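Local atomic coordinates of endoglucanase (Bacillus akibai, PDB entry 1UWW), a protein that hydrolyses internal beta-1,4-glucosidic linkages in cellulose, and is represented here by its family 28 carbohydrate-binding module, which recognises non-crystalline cellulose. Residues L109-P114 with T161-M166; V120-T125 with R152-I157; A41-E46 with A178-V183; Q28-A33 with L74-S79. All coordinates share one frame; numbering follows the deposited sequence.

Contacts 1, 2 and 4 all involve the five-stranded antiparallel sheet of the beta-sandwich, whereas contact 3 belongs to the six-stranded sheet across the chain's centre from contacts 1 and 2. Contacts 1 and 4 touch through neighbouring strands 165-173 and 73-77, and both combine backbone bonds with aromatic packing. Contact 2 lies at strand 120-129, which pairs with strand 104-111 of contact 1, and joins it to a loop through aliphatic side chains and one salt bridge, close to the second subunit. Contacts 2 and 4 are largely buried and contact 1 partly so. Contact 3 is a surface contact, small and bridged by water, though Leu-42 of its segment 41-46 packs on Trp-32 and Leu-74 of contact 4.

Contact 1: L109-P114 with T161-M166; sequences LVFQPP and TLLRNM
Gln-112 and Asn-165 meet through their amides at the end of the paired strands 104-111 and 165-173. Asn-165 ND2 donates to Gln-112 OE1 over 3.0 Å in a nearly straight bond (168°) that lies in both the donor's amide plane and the acceptor's carbonyl plane, on a lone pair of OE1. The two amide planes are nonetheless turned 64° from each other. The backbone N of Gln-112 also reaches across, to Asn-165 O at 3.3 Å and, more weakly, to Leu-163 O. On the Asn-165 side, OD1 is gripped side-on by Arg-164, with NE at 2.8 Å and NH2 at 3.1 Å, both arriving from one face of the amide. Outside the pair, Gln-112 NE2 bonds to Tyr-118 O and Asn-165 ND2 to Asp-75 OD1.

Phe-111 and Met-166, a non-hydrogen-bonded antiparallel pair, send their side chains the same way, into the apolar layer of the beta-sandwich. With its CG anti to the carbonyl carbon (chi1 -57°), the Phe-111 ring presents one face to Leu-163, whose CD1 sits over the centre, 3.9 Å from the centroid, in a CH-pi contact. Selenomethionine Met-166 runs alongside the ring: its CB is 3.7 Å from Phe-111 CE1, its selenium makes an oblique Met-aromatic contact, and its CG touches Leu-109 CD1 at 3.6 Å.

Both groups of the Asn-165 amide are therefore engaged, which should fix its flip and hold the loop ends together on the polar side, while the side carrying Phe-111 and Met-166 closes by apolar packing.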
loop_
_atom_site.group_PDB
_atom_site.type_symbol
_atom_site.label_atom_id
_atom_site.label_comp_id
_atom_site.label_asym_id
_atom_site.label_seq_id
_atom_site.Cartn_x
_atom_site.Cartn_y
_atom_site.Cartn_z
ATOM N N LEU A 109 6.148 4.155 -3.293
ATOM C CA LEU A 109 7.419 4.850 -3.415
ATOM C C LEU A 109 8.491 4.026 -2.718
ATOM O O LEU A 109 8.348 3.669 -1.546
ATOM C CB LEU A 109 7.285 6.210 -2.752
ATOM C CG LEU A 109 8.519 7.093 -2.659
ATOM C CD1 LEU A 109 8.987 7.542 -4.013
ATOM C CD2 LEU A 109 8.232 8.343 -1.784
ATOM N N VAL A 110 9.573 3.760 -3.430
ATOM C CA VAL A 110 10.669 2.912 -2.984
ATOM C C VAL A 110 11.976 3.644 -3.216
ATOM O O VAL A 110 12.134 4.372 -4.200
ATOM C CB VAL A 110 10.687 1.563 -3.742
ATOM C CG1 VAL A 110 11.905 0.705 -3.374
ATOM C CG2 VAL A 110 9.396 0.821 -3.489
ATOM N N PHE A 111 12.903 3.529 -2.271
ATOM C CA PHE A 111 14.286 3.913 -2.465
ATOM C C PHE A 111 15.175 2.700 -2.312
ATOM O O PHE A 111 14.777 1.690 -1.725
ATOM C CB PHE A 111 14.721 4.973 -1.437
ATOM C CG PHE A 111 13.886 6.213 -1.451
ATOM C CD1 PHE A 111 14.037 7.170 -2.443
ATOM C CD2 PHE A 111 12.939 6.435 -0.476
ATOM C CE1 PHE A 111 13.251 8.317 -2.431
ATOM C CE2 PHE A 111 12.174 7.582 -0.479
ATOM C CZ PHE A 111 12.335 8.497 -1.457
ATOM N N GLN A 112 16.383 2.789 -2.817
ATOM C CA GLN A 112 17.315 1.667 -2.718
ATOM C C GLN A 112 18.675 2.057 -2.097
ATOM O O GLN A 112 19.723 1.930 -2.749
ATOM C CB GLN A 112 17.490 1.053 -4.108
ATOM C CG GLN A 112 16.198 0.625 -4.775
ATOM C CD GLN A 112 16.449 -0.361 -5.881
ATOM O OE1 GLN A 112 16.474 0.001 -7.046
ATOM N NE2 GLN A 112 16.676 -1.612 -5.512
ATOM N N PRO A 113 18.679 2.471 -0.833
ATOM C CA PRO A 113 19.933 2.808 -0.138
ATOM C C PRO A 113 20.826 1.564 0.018
ATOM O O PRO A 113 20.376 0.591 0.597
ATOM C CB PRO A 113 19.477 3.281 1.248
ATOM C CG PRO A 113 18.079 2.740 1.405
ATOM C CD PRO A 113 17.509 2.592 0.049
ATOM N N PRO A 114 22.060 1.590 -0.486
ATOM C CA PRO A 114 22.977 0.455 -0.257
ATOM C C PRO A 114 23.193 0.120 1.218
ATOM O O PRO A 114 23.504 -1.026 1.527
ATOM C CB PRO A 114 24.283 0.926 -0.904
ATOM C CG PRO A 114 23.859 1.872 -1.932
ATOM C CD PRO A 114 22.665 2.625 -1.340
ATOM N N THR A 161 20.970 9.675 4.905
ATOM C CA THR A 161 21.179 8.406 4.189
ATOM C C THR A 161 21.123 8.596 2.670
ATOM O O THR A 161 20.144 9.151 2.152
ATOM C CB THR A 161 20.100 7.415 4.569
ATOM O OG1 THR A 161 20.155 7.164 5.975
ATOM C CG2 THR A 161 20.311 6.056 3.875
ATOM N N LEU A 162 22.126 8.124 1.947
ATOM C CA LEU A 162 22.132 8.170 0.492
ATOM C C LEU A 162 21.134 7.138 -0.014
ATOM O O LEU A 162 21.259 5.953 0.247
ATOM C CB LEU A 162 23.519 7.901 -0.076
ATOM C CG LEU A 162 24.519 9.014 0.239
ATOM C CD1 LEU A 162 25.933 8.514 -0.107
ATOM C CD2 LEU A 162 24.216 10.292 -0.477
ATOM N N LEU A 163 20.137 7.602 -0.756
ATOM C CA LEU A 163 19.040 6.761 -1.200
ATOM C C LEU A 163 19.286 6.128 -2.573
ATOM O O LEU A 163 18.606 5.152 -2.919
ATOM C CB LEU A 163 17.744 7.582 -1.189
ATOM C CG LEU A 163 17.361 8.145 0.189
ATOM C CD1 LEU A 163 16.180 9.117 0.066
ATOM C CD2 LEU A 163 17.053 7.020 1.150
ATOM N N ARG A 164 20.235 6.694 -3.344
ATOM C CA ARG A 164 20.694 6.194 -4.642
ATOM C C ARG A 164 19.721 6.380 -5.803
ATOM O O ARG A 164 20.038 6.988 -6.828
ATOM C CB ARG A 164 21.145 4.735 -4.575
ATOM C CG ARG A 164 21.957 4.286 -5.805
ATOM C CD ARG A 164 22.203 2.798 -5.866
ATOM N NE ARG A 164 20.980 2.095 -6.167
ATOM C CZ ARG A 164 20.905 0.807 -6.492
ATOM N NH1 ARG A 164 22.008 0.061 -6.520
ATOM N NH2 ARG A 164 19.739 0.262 -6.780
ATOM N N ASN A 165 18.546 5.808 -5.659
ATOM C CA ASN A 165 17.516 5.952 -6.653
ATOM C C ASN A 165 16.141 5.864 -6.017
ATOM O O ASN A 165 15.962 5.231 -4.972
ATOM C CB ASN A 165 17.692 4.948 -7.824
ATOM C CG ASN A 165 17.534 3.509 -7.413
ATOM O OD1 ASN A 165 18.339 2.981 -6.649
ATOM N ND2 ASN A 165 16.511 2.854 -7.916
HETATM N N MSE A 166 15.180 6.479 -6.692
HETATM C CA MSE A 166 13.804 6.527 -6.285
HETATM C C MSE A 166 12.978 5.885 -7.370
HETATM O O MSE A 166 13.089 6.217 -8.555
HETATM C CB MSE A 166 13.397 7.982 -6.124
HETATM C CG MSE A 166 11.909 8.247 -5.980
HETATM SE SE MSE A 166 11.430 10.038 -5.530
HETATM C CE MSE A 166 12.706 10.991 -6.526
#

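Contact 2: V120-T125 with R152-I157; sequences VQAPKT and RDITNI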
loop_
_atom_site.group_PDB
_atom_site.type_symbol
_atom_site.label_atom_id
_atom_site.label_comp_id
_atom_site.label_asym_id
_atom_site.label_seq_id
_atom_site.Cartn_x
_atom_site.Cartn_y
_atom_site.Cartn_z
ATOM N N VAL A 120 13.995 0.275 0.718
ATOM C CA VAL A 120 13.114 0.807 1.742
ATOM C C VAL A 120 11.884 1.339 1.026
ATOM O O VAL A 120 11.951 1.796 -0.101
ATOM C CB VAL A 120 13.769 1.902 2.613
ATOM C CG1 VAL A 120 14.994 1.380 3.341
ATOM C CG2 VAL A 120 14.094 3.143 1.820
ATOM N N GLN A 121 10.764 1.331 1.687
ATOM C CA GLN A 121 9.513 1.687 1.066
ATOM C C GLN A 121 8.733 2.628 1.960
ATOM O O GLN A 121 8.665 2.425 3.176
ATOM C CB GLN A 121 8.722 0.404 0.831
ATOM C CG GLN A 121 7.471 0.552 0.020
ATOM C CD GLN A 121 6.893 -0.783 -0.413
ATOM O OE1 GLN A 121 7.613 -1.786 -0.478
ATOM N NE2 GLN A 121 5.609 -0.782 -0.749
ATOM N N ALA A 122 8.116 3.664 1.406
ATOM C CA ALA A 122 7.254 4.502 2.207
ATOM C C ALA A 122 6.099 3.622 2.683
ATOM O O ALA A 122 5.506 2.867 1.881
ATOM C CB ALA A 122 6.738 5.664 1.420
ATOM N N PRO A 123 5.801 3.627 3.980
ATOM C CA PRO A 123 4.812 2.692 4.486
ATOM C C PRO A 123 3.404 2.844 3.967
ATOM O O PRO A 123 2.710 1.846 3.825
ATOM C CB PRO A 123 4.891 2.883 6.006
ATOM C CG PRO A 123 5.531 4.106 6.246
ATOM C CD PRO A 123 6.452 4.372 5.079
ATOM N N LYS A 124 2.967 4.047 3.637
ATOM C CA LYS A 124 1.586 4.293 3.234
ATOM C C LYS A 124 1.425 4.371 1.718
ATOM O O LYS A 124 2.028 5.200 1.060
ATOM C CB LYS A 124 1.057 5.567 3.882
ATOM C CG LYS A 124 1.057 5.481 5.391
ATOM C CD LYS A 124 1.244 6.842 6.055
ATOM C CE LYS A 124 2.291 6.787 7.146
ATOM N NZ LYS A 124 3.558 7.442 6.774
ATOM N N THR A 125 0.597 3.496 1.181
ATOM C CA THR A 125 0.221 3.529 -0.219
ATOM C C THR A 125 -0.722 4.698 -0.530
ATOM O O THR A 125 -1.599 4.987 0.292
ATOM C CB THR A 125 -0.472 2.215 -0.466
ATOM O OG1 THR A 125 0.444 1.155 -0.147
ATOM C CG2 THR A 125 -0.844 2.047 -1.937
ATOM N N ARG A 152 8.926 10.809 6.105
ATOM C CA ARG A 152 9.319 10.991 7.504
ATOM C C ARG A 152 9.111 9.691 8.271
ATOM O O ARG A 152 9.906 9.351 9.159
ATOM C CB ARG A 152 8.519 12.143 8.101
ATOM C CG ARG A 152 8.856 12.479 9.555
ATOM C CD ARG A 152 10.319 12.660 9.827
ATOM N NE ARG A 152 10.991 13.514 8.857
ATOM C CZ ARG A 152 12.310 13.585 8.732
ATOM N NH1 ARG A 152 13.088 12.875 9.540
ATOM N NH2 ARG A 152 12.893 14.333 7.810
ATOM N N ASP A 153 8.104 8.927 7.872
ATOM C CA ASP A 153 7.741 7.674 8.536
ATOM C C ASP A 153 8.599 6.478 8.152
ATOM O O ASP A 153 8.381 5.375 8.683
ATOM C CB ASP A 153 6.248 7.404 8.333
ATOM C CG ASP A 153 5.373 8.374 9.140
ATOM O OD1 ASP A 153 5.927 9.071 10.029
ATOM O OD2 ASP A 153 4.155 8.539 8.954
ATOM N N ILE A 154 9.606 6.655 7.301
ATOM C CA ILE A 154 10.563 5.582 7.019
ATOM C C ILE A 154 11.608 5.589 8.115
ATOM O O ILE A 154 12.479 6.443 8.143
ATOM C CB ILE A 154 11.210 5.758 5.609
ATOM C CG1 ILE A 154 10.142 5.742 4.507
ATOM C CG2 ILE A 154 12.221 4.645 5.308
ATOM C CD1 ILE A 154 10.637 6.133 3.135
ATOM N N THR A 155 11.548 4.599 8.998
ATOM C CA THR A 155 12.483 4.542 10.120
ATOM C C THR A 155 13.816 3.938 9.776
ATOM O O THR A 155 14.768 4.164 10.522
ATOM C CB THR A 155 11.912 3.770 11.303
ATOM O OG1 THR A 155 11.641 2.414 10.918
ATOM C CG2 THR A 155 10.583 4.375 11.753
ATOM N N ASN A 156 13.922 3.207 8.669
ATOM C CA ASN A 156 15.192 2.572 8.303
ATOM C C ASN A 156 16.058 3.426 7.398
ATOM O O ASN A 156 16.978 2.929 6.740
ATOM C CB ASN A 156 14.956 1.216 7.656
ATOM C CG ASN A 156 14.993 0.090 8.655
ATOM O OD1 ASN A 156 15.835 0.066 9.569
ATOM N ND2 ASN A 156 14.104 -0.858 8.479
ATOM N N ILE A 157 15.755 4.718 7.343
ATOM C CA ILE A 157 16.703 5.680 6.805
ATOM C C ILE A 157 16.860 6.789 7.822
ATOM O O ILE A 157 16.067 6.932 8.732
ATOM C CB ILE A 157 16.286 6.270 5.418
ATOM C CG1 ILE A 157 15.025 7.126 5.541
ATOM C CG2 ILE A 157 16.144 5.162 4.348
ATOM C CD1 ILE A 157 14.541 7.718 4.248
#
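Ala-122 and Ile-154 bring the two backbones to 5.9 Å, CA to CA, and Val-120 and Asn-156 stand farther apart, so the chains pass each other without strand pairing. Here an outer strand of the five-stranded sheet of the beta-sandwich, 120-129, is covered by the loop that follows strand 142-150.

Ile-154 carries the apolar part. Its CG1 lies anti to the carbonyl carbon (chi1 -60°) and the chain runs on extended, which lays CD1 against Ala-122 CA at 3.9 Å and leaves CG1 beside Pro-123 CD at 4.0 Å. Its other branch, CG2, turns to the CB of Val-120. That valine is shared: its CG2 meets Ile-157 CG2 at 3.8 Å, so the CG2 methyls of both isoleucines rest on it, side by side. Val-120 also packs on Phe-111 of the adjacent strand 104-111, and Ile-157 on Leu-163, which ties this apolar cluster to the neighbouring strand and loop.

Nearer the surface, Lys-124 bends at its third and fourth torsions and sends NZ back to Asp-153, forming a salt bridge with OD2. The modelled separation of NZ and OD2, 2.5 Å, is unusually short, and the exact placing of the ammonium is doubtful. The second subunit lies close by: Gln-121 NE2 bonds to Pro-123 O of the second subunit, and Thr-125 OG1 to its counterpart there. Between salt bridge and apolar cluster the ring of Pro-123 crosses the Asp-153 side chain at about a right angle, its CG 4.0 Å from Asp-153 CB.

Contact 3: A41-E46 with A178-V183; sequences ALTIEE and AGRVFV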
loop_
_atom_site.group_PDB
_atom_site.type_symbol
_atom_site.label_atom_id
_atom_site.label_comp_id
_atom_site.label_asym_id
_atom_site.label_seq_id
_atom_site.Cartn_x
_atom_site.Cartn_y
_atom_site.Cartn_z
ATOM N N ALA A 41 6.694 4.634 -24.826
ATOM C CA ALA A 41 7.352 5.927 -24.971
ATOM C C ALA A 41 7.028 6.892 -23.806
ATOM O O ALA A 41 5.857 7.156 -23.499
ATOM C CB ALA A 41 6.937 6.572 -26.283
ATOM N N LEU A 42 8.090 7.404 -23.203
ATOM C CA LEU A 42 8.026 8.443 -22.175
ATOM C C LEU A 42 8.348 9.757 -22.862
ATOM O O LEU A 42 9.469 9.950 -23.353
ATOM C CB LEU A 42 9.061 8.202 -21.087
ATOM C CG LEU A 42 8.769 7.170 -20.023
ATOM C CD1 LEU A 42 10.032 6.777 -19.264
ATOM C CD2 LEU A 42 7.730 7.702 -19.056
ATOM N N THR A 43 7.374 10.640 -22.927
ATOM C CA THR A 43 7.532 11.934 -23.589
ATOM C C THR A 43 7.097 13.075 -22.684
ATOM O O THR A 43 6.495 12.868 -21.624
ATOM C CB THR A 43 6.747 11.988 -24.911
ATOM O OG1 THR A 43 5.361 11.816 -24.645
ATOM C CG2 THR A 43 7.178 10.857 -25.865
ATOM N N ILE A 44 7.416 14.287 -23.084
ATOM C CA ILE A 44 7.001 15.449 -22.342
ATOM C C ILE A 44 5.760 16.039 -23.023
ATOM O O ILE A 44 5.797 16.370 -24.214
ATOM C CB ILE A 44 8.148 16.491 -22.274
ATOM C CG1 ILE A 44 9.435 15.908 -21.646
ATOM C CG2 ILE A 44 7.668 17.724 -21.492
ATOM C CD1 ILE A 44 9.231 15.134 -20.369
ATOM N N GLU A 45 4.662 16.160 -22.288
ATOM C CA GLU A 45 3.375 16.589 -22.828
ATOM C C GLU A 45 2.734 17.630 -21.889
ATOM O O GLU A 45 2.956 17.629 -20.679
ATOM C CB GLU A 45 2.436 15.395 -23.024
ATOM C CG GLU A 45 3.015 14.237 -23.827
ATOM C CD GLU A 45 3.229 14.545 -25.291
ATOM O OE1 GLU A 45 2.680 15.570 -25.791
ATOM O OE2 GLU A 45 3.979 13.747 -25.911
ATOM N N GLU A 46 1.882 18.495 -22.432
ATOM C CA GLU A 46 1.198 19.515 -21.658
ATOM C C GLU A 46 0.076 18.921 -20.809
ATOM O O GLU A 46 -0.728 18.111 -21.289
ATOM C CB GLU A 46 0.658 20.601 -22.589
ATOM C CG GLU A 46 0.021 21.787 -21.860
ATOM C CD GLU A 46 -1.480 21.640 -21.626
ATOM O OE1 GLU A 46 -2.146 20.877 -22.372
ATOM O OE2 GLU A 46 -2.031 22.291 -20.705
ATOM N N ALA A 178 -7.255 2.466 -19.060
ATOM C CA ALA A 178 -6.431 2.655 -20.237
ATOM C C ALA A 178 -6.469 4.137 -20.597
ATOM O O ALA A 178 -7.531 4.740 -20.550
ATOM C CB ALA A 178 -6.970 1.826 -21.412
ATOM N N GLY A 179 -5.324 4.703 -20.924
ATOM C CA GLY A 179 -5.245 6.117 -21.264
ATOM C C GLY A 179 -3.878 6.670 -21.032
ATOM O O GLY A 179 -2.910 5.937 -20.952
ATOM N N ARG A 180 -3.803 8.001 -20.998
ATOM C CA ARG A 180 -2.536 8.710 -20.842
ATOM C C ARG A 180 -2.451 9.257 -19.425
ATOM O O ARG A 180 -3.463 9.672 -18.869
ATOM C CB ARG A 180 -2.422 9.816 -21.892
ATOM C CG ARG A 180 -1.119 10.573 -21.810
ATOM C CD ARG A 180 -0.842 11.450 -23.006
ATOM N NE ARG A 180 -0.435 10.682 -24.175
ATOM C CZ ARG A 180 0.758 10.144 -24.353
ATOM N NH1 ARG A 180 1.740 10.309 -23.480
ATOM N NH2 ARG A 180 1.023 9.436 -25.449
ATOM N N VAL A 181 -1.253 9.180 -18.852
ATOM C CA VAL A 181 -1.003 9.724 -17.526
ATOM C C VAL A 181 0.168 10.697 -17.635
ATOM O O VAL A 181 0.966 10.691 -18.576
ATOM C CB VAL A 181 -0.780 8.658 -16.450
ATOM C CG1 VAL A 181 -1.970 7.702 -16.362
ATOM C CG2 VAL A 181 0.494 7.924 -16.647
ATOM N N PHE A 182 0.245 11.563 -16.634
ATOM C CA PHE A 182 1.190 12.688 -16.615
ATOM C C PHE A 182 1.685 12.877 -15.173
ATOM O O PHE A 182 0.886 12.862 -14.232
ATOM C CB PHE A 182 0.535 14.003 -17.047
ATOM C CG PHE A 182 -0.246 13.951 -18.356
ATOM C CD1 PHE A 182 -1.545 13.404 -18.411
ATOM C CD2 PHE A 182 0.285 14.512 -19.493
ATOM C CE1 PHE A 182 -2.264 13.393 -19.588
ATOM C CE2 PHE A 182 -0.455 14.519 -20.699
ATOM C CZ PHE A 182 -1.711 13.979 -20.732
ATOM N N VAL A 183 2.981 13.114 -15.024
ATOM C CA VAL A 183 3.627 13.388 -13.730
ATOM C C VAL A 183 4.361 14.723 -13.822
ATOM O O VAL A 183 5.128 14.957 -14.746
ATOM C CB VAL A 183 4.644 12.256 -13.440
ATOM C CG1 VAL A 183 5.590 12.588 -12.283
ATOM C CG2 VAL A 183 3.928 10.926 -13.211
HETATM O O HOH W 1 4.347 9.346 -24.393
#
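Arg-180 leaves its strand with CG opposite the backbone N (chi1 -179°) and then bends at chi3 (-75°), which carries the guanidinium up to Thr-43 and Glu-45; Glu-45 in turn folds at chi2 (-69°), bringing OE2 round to its own strand, where Thr-43 OG1 donates to it over 2.7 Å on the anti lone pair. The methylene chain of Glu-45 faces the partner strand: Glu-45 CG lies 4.1 Å from Arg-180 NH1, and Glu-45 CB abuts the edge of the Phe-182 ring, 3.8 Å from CE2. The same CE2 approaches Glu-46 O obliquely, at 3.7 Å. Strands 43-47 and 180-189 belong to the six-stranded sheet of the beta-sandwich with strand 50-58 between them, and the portions 43-46 and 180-183 run almost at right angles. A water spans the gap, accepting from Arg-180 NH1 at 2.9 Å in the guanidinium plane and donating to Ala-41 O and, at 2.7 Å, to Thr-43 OG1. Arg-180 NH1 also bonds to Ser-54 OG on the intervening strand. With Glu-45 OE2 and Arg-180 NH1 4.8 Å apart, the opposite charges probably still attract, while the water and the Thr-43 hydroxyl connect the two groups without a direct ion pair.

Contact 4: Q28-A33 with L74-S79; sequences QGWDWA and LDFWKS
Phe-76 lies over one face of the Trp-30 indole in an offset stack, its centroid 4.5 Å from that of the five-membered ring, with planes 30° apart. Its CG stands opposite the backbone N (chi1 -180°), swinging the ring across the indole, and Phe-76 CB sits 3.5 Å from the centroid of the six-membered ring in a CH-pi contact. Leu-74 CB touches the edge of the same indole at CE3, and its CD2 reaches Trp-32 CZ3 at 3.9 Å. At the edge of the phenyl ring, and in its plane, Gln-28 O lies 3.3 Å from Phe-76 CE1. In the backbone, Asp-31 and Asp-75 form a hydrogen-bonded antiparallel pair, Asp-31 N to Asp-75 O at 3.1 Å and Asp-75 N to Asp-31 O at 2.8 Å, joining outermost strand 30-32 to 73-77. Trp-30 and Leu-74 face the interior of the jelly-roll beta-sandwich, meeting Leu-53 of the opposing sheet. Farther out, Ser-20 OG takes the indole N-H (NE1) of Trp-30 and Thr-40 O that of Trp-32. The Asp-31 carboxylate pairs with Arg-27 and Lys-13. Asp-75 OD2 receives Trp-77 NE1 at 2.8 Å from above the carboxylate plane, and a water links the same oxygen to Trp-32 O.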
loop_
_atom_site.group_PDB
_atom_site.type_symbol
_atom_site.label_atom_id
_atom_site.label_comp_id
_atom_site.label_asym_id
_atom_site.label_seq_id
_atom_site.Cartn_x
_atom_site.Cartn_y
_atom_site.Cartn_z
ATOM N N GLN A 28 14.510 14.936 -17.457
ATOM C CA GLN A 28 15.238 15.289 -16.236
ATOM C C GLN A 28 15.688 14.067 -15.417
ATOM O O GLN A 28 15.596 14.033 -14.191
ATOM C CB GLN A 28 14.477 16.303 -15.391
ATOM C CG GLN A 28 14.241 17.620 -16.151
ATOM C CD GLN A 28 13.858 18.760 -15.255
ATOM O OE1 GLN A 28 12.816 18.738 -14.607
ATOM N NE2 GLN A 28 14.716 19.780 -15.192
ATOM N N GLY A 29 16.203 13.068 -16.112
ATOM C CA GLY A 29 16.773 11.888 -15.489
ATOM C C GLY A 29 15.827 10.739 -15.196
ATOM O O GLY A 29 16.273 9.704 -14.692
ATOM N N TRP A 30 14.537 10.916 -15.461
ATOM C CA TRP A 30 13.531 9.866 -15.231
ATOM C C TRP A 30 13.518 8.853 -16.365
ATOM O O TRP A 30 13.587 9.221 -17.543
ATOM C CB TRP A 30 12.149 10.505 -15.065
ATOM C CG TRP A 30 12.015 11.231 -13.772
ATOM C CD1 TRP A 30 12.354 12.525 -13.495
ATOM C CD2 TRP A 30 11.544 10.669 -12.549
ATOM N NE1 TRP A 30 12.102 12.798 -12.176
ATOM C CE2 TRP A 30 11.631 11.669 -11.564
ATOM C CE3 TRP A 30 11.100 9.396 -12.172
ATOM C CZ2 TRP A 30 11.257 11.448 -10.239
ATOM C CZ3 TRP A 30 10.729 9.174 -10.865
ATOM C CH2 TRP A 30 10.806 10.203 -9.906
ATOM N N ASP A 31 13.357 7.591 -16.017
ATOM C CA ASP A 31 13.356 6.503 -16.979
ATOM C C ASP A 31 12.530 5.358 -16.418
ATOM O O ASP A 31 12.038 5.425 -15.284
ATOM C CB ASP A 31 14.790 6.039 -17.204
ATOM C CG ASP A 31 15.032 5.459 -18.568
ATOM O OD1 ASP A 31 14.076 5.165 -19.312
ATOM O OD2 ASP A 31 16.212 5.297 -18.997
ATOM N N TRP A 32 12.361 4.311 -17.202
ATOM C CA TRP A 32 11.730 3.088 -16.718
ATOM C C TRP A 32 12.699 2.281 -15.863
ATOM O O TRP A 32 13.865 2.085 -16.246
ATOM C CB TRP A 32 11.249 2.219 -17.871
ATOM C CG TRP A 32 10.127 2.787 -18.643
ATOM C CD1 TRP A 32 10.100 3.046 -19.987
ATOM C CD2 TRP A 32 8.823 3.181 -18.150
ATOM N NE1 TRP A 32 8.886 3.567 -20.357
ATOM C CE2 TRP A 32 8.078 3.661 -19.246
ATOM C CE3 TRP A 32 8.204 3.142 -16.890
ATOM C CZ2 TRP A 32 6.762 4.082 -19.127
ATOM C CZ3 TRP A 32 6.905 3.588 -16.784
ATOM C CH2 TRP A 32 6.196 4.042 -17.898
ATOM N N ALA A 33 12.237 1.763 -14.729
ATOM C CA ALA A 33 12.976 0.736 -14.003
ATOM C C ALA A 33 13.051 -0.517 -14.876
ATOM O O ALA A 33 12.140 -0.768 -15.674
ATOM C CB ALA A 33 12.309 0.430 -12.674
ATOM N N LEU A 74 8.509 3.876 -12.647
ATOM C CA LEU A 74 9.472 4.938 -12.951
ATOM C C LEU A 74 10.670 4.820 -12.032
ATOM O O LEU A 74 10.556 4.325 -10.920
ATOM C CB LEU A 74 8.861 6.311 -12.738
ATOM C CG LEU A 74 7.745 6.725 -13.666
ATOM C CD1 LEU A 74 7.222 8.094 -13.252
ATOM C CD2 LEU A 74 8.253 6.828 -15.085
ATOM N N ASP A 75 11.813 5.292 -12.482
ATOM C CA ASP A 75 13.068 5.205 -11.753
ATOM C C ASP A 75 13.840 6.502 -11.960
ATOM O O ASP A 75 13.900 7.037 -13.061
ATOM C CB ASP A 75 13.828 3.971 -12.268
ATOM C CG ASP A 75 14.902 3.467 -11.366
ATOM O OD1 ASP A 75 15.056 3.944 -10.223
ATOM O OD2 ASP A 75 15.671 2.556 -11.793
ATOM N N PHE A 76 14.465 6.987 -10.901
ATOM C CA PHE A 76 15.200 8.250 -10.869
ATOM C C PHE A 76 16.481 8.051 -10.067
ATOM O O PHE A 76 16.427 7.908 -8.863
ATOM C CB PHE A 76 14.318 9.336 -10.244
ATOM C CG PHE A 76 14.952 10.676 -10.157
ATOM C CD1 PHE A 76 14.980 11.540 -11.248
ATOM C CD2 PHE A 76 15.512 11.101 -8.973
ATOM C CE1 PHE A 76 15.526 12.808 -11.128
ATOM C CE2 PHE A 76 16.080 12.353 -8.872
ATOM C CZ PHE A 76 16.091 13.202 -9.950
ATOM N N TRP A 77 17.619 8.032 -10.746
ATOM C CA TRP A 77 18.918 7.884 -10.110
ATOM C C TRP A 77 19.581 9.234 -9.935
ATOM O O TRP A 77 19.728 9.996 -10.900
ATOM C CB TRP A 77 19.837 6.969 -10.933
ATOM C CG TRP A 77 19.420 5.513 -10.906
ATOM C CD1 TRP A 77 18.239 4.978 -11.325
ATOM C CD2 TRP A 77 20.192 4.399 -10.412
ATOM N NE1 TRP A 77 18.220 3.619 -11.112
ATOM C CE2 TRP A 77 19.409 3.240 -10.563
ATOM C CE3 TRP A 77 21.476 4.270 -9.858
ATOM C CZ2 TRP A 77 19.860 1.977 -10.188
ATOM C CZ3 TRP A 77 21.921 3.002 -9.499
ATOM C CH2 TRP A 77 21.119 1.886 -9.662
ATOM N N LYS A 78 20.033 9.538 -8.728
ATOM C CA LYS A 78 20.778 10.755 -8.471
ATOM C C LYS A 78 21.686 10.575 -7.282
ATOM O O LYS A 78 21.286 10.018 -6.266
ATOM C CB LYS A 78 19.805 11.904 -8.209
ATOM C CG LYS A 78 20.439 13.280 -8.257
ATOM C CD LYS A 78 19.474 14.419 -7.897
ATOM C CE LYS A 78 20.177 15.558 -7.119
ATOM N NZ LYS A 78 20.128 15.298 -5.658
ATOM N N SER A 79 22.929 11.041 -7.418
ATOM C CA SER A 79 23.815 11.198 -6.275
ATOM C C SER A 79 23.251 12.236 -5.290
ATOM O O SER A 79 22.486 13.140 -5.656
ATOM C CB SER A 79 25.235 11.592 -6.726
ATOM O OG SER A 79 25.236 12.782 -7.483
HETATM O O HOH W 2 16.724 7.177 -13.760
HETATM O O HOH W 3 18.950 9.714 -13.532
HETATM O O HOH W 4 16.251 2.784 -14.452
#